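Local coordinates for protein transcription regulator AcaB (Escherichia coli, PDB 6N8B) that is a transcription regulator that probably controls genes for conjugative transfer of IncC plasmids, at residues 33-41 with 155-166. Sequence-based numbering, arbitrary orientation.
Sequences QAQRVMERS and TYQWQQRLIKLA
Arg-40 meets Ile-163 because its CG sits between the backbone N and the carbonyl carbon (chi1 47°) and the chain then bends at chi3, which lays the guanidinium across the isoleucine. CG1 of Ile-163 lies beside its own backbone N, and the further turn at chi2 (-64°) leaves CD1 against the arginine. The methyl lies over one face of the guanidinium, displaced towards the rim, with Ile-163 CD1 3.5 Å from Arg-40 NH1; the isoleucine runs roughly perpendicular to the arginine. Salt bridges from Arg-40 NE to Asp-200 and from NH2 to Glu-202 tie this point to the chain's C-terminal region.

Gln-159 stays extended beyond CG and reaches between Gln-33, Arg-36 and Val-37. Its methylene CG packs on Val-37 CG2 at 3.5 Å, the two side chains pointing opposite ways as they pass. Further out, Gln-159 OE1 comes to 3.6 Å from Gln-33 CG and Gln-159 NE2 to 3.6 Å from Arg-36 CB; within the two segments the nearest neighbours of both polar ends are carbons. Its plane stands 84° from that of the Gln-33 amide, so the two amides do not lie flat on one another. Gln-33, bent at chi2, also lays CG 3.6 Å from Thr-155 CB. Deeper in, Val-37 CG1 packs on Leu-162 CB at 4.1 Å.

At the C-terminal end of the contact, Ser-41 CB meets Ala-166 CB at 3.8 Å, while Ser-41 OG turns back to bond Val-37 O within its own helix. The axes of these stretches of helices 32-59 and 148-182 run nearly parallel, 9.9 Å apart, within a helical bundle. Carbon packing, amide-to-aliphatic contacts and a methyl over the guanidinium face therefore join the helices here, while the arginine's charge is probably compensated by the two carboxylates beyond this pair.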
loop_
_atom_site.group_PDB
_atom_site.type_symbol
_atom_site.label_atom_id
_atom_site.label_comp_id
_atom_site.label_asym_id
_atom_site.label_seq_id
_atom_site.Cartn_x
_atom_site.Cartn_y
_atom_site.Cartn_z
ATOM N N GLN A 33 12.579 5.556 -0.058
ATOM C CA GLN A 33 11.822 4.382 -0.484
ATOM C C GLN A 33 10.339 4.563 -0.204
ATOM O O GLN A 33 9.496 4.326 -1.077
ATOM C CB GLN A 33 12.348 3.127 0.212
ATOM C CG GLN A 33 13.788 2.787 -0.109
ATOM C CD GLN A 33 14.768 3.646 0.656
ATOM O OE1 GLN A 33 14.444 4.175 1.718
ATOM N NE2 GLN A 33 15.972 3.798 0.116
ATOM N N ALA A 34 10.000 4.983 1.015
ATOM C CA ALA A 34 8.603 5.236 1.339
ATOM C C ALA A 34 8.053 6.427 0.565
ATOM O O ALA A 34 6.867 6.438 0.214
ATOM C CB ALA A 34 8.444 5.450 2.843
ATOM N N GLN A 35 8.888 7.430 0.282
ATOM C CA GLN A 35 8.444 8.545 -0.549
ATOM C C GLN A 35 8.041 8.067 -1.935
ATOM O O GLN A 35 6.984 8.446 -2.452
ATOM C CB GLN A 35 9.540 9.606 -0.648
ATOM C CG GLN A 35 9.648 10.505 0.565
ATOM C CD GLN A 35 10.760 11.518 0.437
ATOM O OE1 GLN A 35 11.406 11.620 -0.607
ATOM N NE2 GLN A 35 10.977 12.295 1.492
ATOM N N ARG A 36 8.872 7.225 -2.553
ATOM C CA ARG A 36 8.586 6.780 -3.912
ATOM C C ARG A 36 7.344 5.898 -3.950
ATOM O O ARG A 36 6.477 6.078 -4.810
ATOM C CB ARG A 36 9.797 6.056 -4.505
ATOM C CG ARG A 36 10.775 6.991 -5.206
ATOM C CD ARG A 36 10.060 7.803 -6.308
ATOM N NE ARG A 36 10.227 7.195 -7.619
ATOM C CZ ARG A 36 9.494 7.499 -8.686
ATOM N NH1 ARG A 36 9.728 6.892 -9.845
ATOM N NH2 ARG A 36 8.514 8.392 -8.599
ATOM N N VAL A 37 7.230 4.952 -3.015
ATOM C CA VAL A 37 6.027 4.123 -2.921
ATOM C C VAL A 37 4.783 4.998 -2.825
ATOM O O VAL A 37 3.785 4.771 -3.518
ATOM C CB VAL A 37 6.130 3.171 -1.716
ATOM C CG1 VAL A 37 4.781 2.537 -1.417
ATOM C CG2 VAL A 37 7.174 2.109 -1.975
ATOM N N MET A 38 4.836 6.019 -1.970
ATOM C CA MET A 38 3.698 6.919 -1.816
ATOM C C MET A 38 3.371 7.640 -3.119
ATOM O O MET A 38 2.204 7.723 -3.514
ATOM C CB MET A 38 3.989 7.917 -0.692
ATOM C CG MET A 38 3.121 9.168 -0.680
ATOM S SD MET A 38 1.379 8.899 -0.325
ATOM C CE MET A 38 1.392 8.531 1.411
ATOM N N GLU A 39 4.388 8.129 -3.823
ATOM C CA GLU A 39 4.123 8.977 -4.980
ATOM C C GLU A 39 3.594 8.195 -6.175
ATOM O O GLU A 39 2.797 8.737 -6.950
ATOM C CB GLU A 39 5.373 9.768 -5.350
ATOM C CG GLU A 39 5.640 10.894 -4.373
ATOM C CD GLU A 39 7.038 11.441 -4.478
ATOM O OE1 GLU A 39 7.777 11.011 -5.388
ATOM O OE2 GLU A 39 7.398 12.299 -3.645
ATOM N N ARG A 40 4.016 6.947 -6.366
ATOM C CA ARG A 40 3.566 6.212 -7.541
ATOM C C ARG A 40 2.373 5.303 -7.275
ATOM O O ARG A 40 1.754 4.837 -8.238
ATOM C CB ARG A 40 4.707 5.374 -8.148
ATOM C CG ARG A 40 5.525 4.558 -7.170
ATOM C CD ARG A 40 6.882 4.191 -7.763
ATOM N NE ARG A 40 6.814 3.027 -8.647
ATOM C CZ ARG A 40 7.402 1.858 -8.398
ATOM N NH1 ARG A 40 8.125 1.694 -7.297
ATOM N NH2 ARG A 40 7.283 0.857 -9.260
ATOM N N SER A 41 2.018 5.046 -6.016
ATOM C CA SER A 41 0.962 4.081 -5.744
ATOM C C SER A 41 -0.245 4.633 -4.997
ATOM O O SER A 41 -1.347 4.130 -5.209
ATOM C CB SER A 41 1.513 2.886 -4.949
ATOM O OG SER A 41 1.607 3.191 -3.571
ATOM N N THR A 155 15.552 -2.384 1.099
ATOM C CA THR A 155 14.861 -1.281 0.440
ATOM C C THR A 155 14.165 -1.729 -0.838
ATOM O O THR A 155 13.008 -1.368 -1.072
ATOM C CB THR A 155 15.826 -0.129 0.145
ATOM O OG1 THR A 155 16.755 -0.513 -0.873
ATOM C CG2 THR A 155 16.564 0.307 1.405
ATOM N N TYR A 156 14.832 -2.529 -1.670
ATOM C CA TYR A 156 14.204 -2.917 -2.930
ATOM C C TYR A 156 13.032 -3.865 -2.702
ATOM O O TYR A 156 11.941 -3.654 -3.245
ATOM C CB TYR A 156 15.220 -3.545 -3.883
ATOM C CG TYR A 156 14.592 -3.966 -5.192
ATOM C CD1 TYR A 156 14.212 -3.022 -6.141
ATOM C CD2 TYR A 156 14.362 -5.307 -5.473
ATOM C CE1 TYR A 156 13.626 -3.406 -7.336
ATOM C CE2 TYR A 156 13.779 -5.701 -6.665
ATOM C CZ TYR A 156 13.412 -4.746 -7.593
ATOM O OH TYR A 156 12.831 -5.135 -8.781
ATOM N N GLN A 157 13.229 -4.911 -1.897
ATOM C CA GLN A 157 12.168 -5.900 -1.747
ATOM C C GLN A 157 10.988 -5.341 -0.965
ATOM O O GLN A 157 9.839 -5.700 -1.246
ATOM C CB GLN A 157 12.692 -7.173 -1.081
ATOM C CG GLN A 157 13.740 -7.916 -1.897
ATOM C CD GLN A 157 14.257 -9.151 -1.184
ATOM O OE1 GLN A 157 13.546 -9.752 -0.379
ATOM N NE2 GLN A 157 15.505 -9.527 -1.463
ATOM N N TRP A 158 11.241 -4.465 0.011
ATOM C CA TRP A 158 10.130 -3.868 0.747
ATOM C C TRP A 158 9.419 -2.815 -0.090
ATOM O O TRP A 158 8.191 -2.684 -0.017
ATOM C CB TRP A 158 10.615 -3.273 2.067
ATOM C CG TRP A 158 10.821 -4.316 3.102
ATOM C CD1 TRP A 158 12.001 -4.693 3.669
ATOM C CD2 TRP A 158 9.814 -5.163 3.663
ATOM N NE1 TRP A 158 11.788 -5.711 4.568
ATOM C CE2 TRP A 158 10.453 -6.019 4.580
ATOM C CE3 TRP A 158 8.431 -5.277 3.481
ATOM C CZ2 TRP A 158 9.759 -6.972 5.315
ATOM C CZ3 TRP A 158 7.745 -6.220 4.211
ATOM C CH2 TRP A 158 8.407 -7.058 5.119
ATOM N N GLN A 159 10.171 -2.043 -0.878
ATOM C CA GLN A 159 9.540 -1.174 -1.866
ATOM C C GLN A 159 8.667 -1.988 -2.803
ATOM O O GLN A 159 7.502 -1.653 -3.042
ATOM C CB GLN A 159 10.599 -0.423 -2.667
ATOM C CG GLN A 159 10.420 1.070 -2.707
ATOM C CD GLN A 159 11.561 1.768 -3.411
ATOM O OE1 GLN A 159 12.725 1.397 -3.253
ATOM N NE2 GLN A 159 11.231 2.776 -4.212
ATOM N N GLN A 160 9.211 -3.089 -3.315
ATOM C CA GLN A 160 8.468 -3.919 -4.248
ATOM C C GLN A 160 7.273 -4.577 -3.576
ATOM O O GLN A 160 6.228 -4.737 -4.210
ATOM C CB GLN A 160 9.409 -4.962 -4.851
ATOM C CG GLN A 160 8.860 -5.742 -6.026
ATOM C CD GLN A 160 9.670 -6.997 -6.296
ATOM O OE1 GLN A 160 10.340 -7.108 -7.324
ATOM N NE2 GLN A 160 9.643 -7.933 -5.353
ATOM N N ARG A 161 7.385 -4.901 -2.284
ATOM C CA ARG A 161 6.315 -5.613 -1.590
ATOM C C ARG A 161 5.029 -4.795 -1.544
ATOM O O ARG A 161 3.937 -5.325 -1.779
ATOM C CB ARG A 161 6.768 -5.980 -0.178
ATOM C CG ARG A 161 5.740 -6.749 0.614
ATOM C CD ARG A 161 5.950 -8.249 0.504
ATOM N NE ARG A 161 4.756 -8.976 0.926
ATOM C CZ ARG A 161 4.497 -9.328 2.182
ATOM N NH1 ARG A 161 5.354 -9.028 3.147
ATOM N NH2 ARG A 161 3.378 -9.981 2.470
ATOM N N LEU A 162 5.134 -3.501 -1.244
ATOM C CA LEU A 162 3.936 -2.673 -1.264
ATOM C C LEU A 162 3.491 -2.359 -2.684
ATOM O O LEU A 162 2.293 -2.167 -2.918
ATOM C CB LEU A 162 4.155 -1.376 -0.489
ATOM C CG LEU A 162 4.111 -1.510 1.034
ATOM C CD1 LEU A 162 5.504 -1.677 1.618
ATOM C CD2 LEU A 162 3.385 -0.323 1.646
ATOM N N ILE A 163 4.426 -2.289 -3.634
ATOM C CA ILE A 163 4.046 -2.018 -5.018
ATOM C C ILE A 163 3.164 -3.137 -5.567
ATOM O O ILE A 163 2.134 -2.875 -6.199
ATOM C CB ILE A 163 5.296 -1.799 -5.889
ATOM C CG1 ILE A 163 5.946 -0.448 -5.570
ATOM C CG2 ILE A 163 4.925 -1.853 -7.355
ATOM C CD1 ILE A 163 5.069 0.761 -5.894
ATOM N N LYS A 164 3.546 -4.401 -5.343
ATOM C CA LYS A 164 2.651 -5.483 -5.759
ATOM C C LYS A 164 1.377 -5.530 -4.920
ATOM O O LYS A 164 0.330 -5.946 -5.428
ATOM C CB LYS A 164 3.372 -6.837 -5.804
ATOM C CG LYS A 164 4.273 -7.201 -4.666
ATOM C CD LYS A 164 4.249 -8.704 -4.457
ATOM C CE LYS A 164 5.278 -9.403 -5.343
ATOM N NZ LYS A 164 6.712 -9.104 -5.043
ATOM N N LEU A 165 1.430 -5.124 -3.649
ATOM C CA LEU A 165 0.185 -4.976 -2.898
ATOM C C LEU A 165 -0.722 -3.949 -3.563
ATOM O O LEU A 165 -1.918 -4.192 -3.760
ATOM C CB LEU A 165 0.473 -4.568 -1.458
ATOM C CG LEU A 165 -0.810 -4.328 -0.659
ATOM C CD1 LEU A 165 -1.699 -5.565 -0.673
ATOM C CD2 LEU A 165 -0.489 -3.901 0.753
ATOM N N ALA A 166 -0.160 -2.792 -3.924
ATOM C CA ALA A 166 -0.885 -1.822 -4.737
ATOM C C ALA A 166 -1.445 -2.470 -5.996
ATOM O O ALA A 166 -2.647 -2.388 -6.271
ATOM C CB ALA A 166 0.040 -0.660 -5.104
#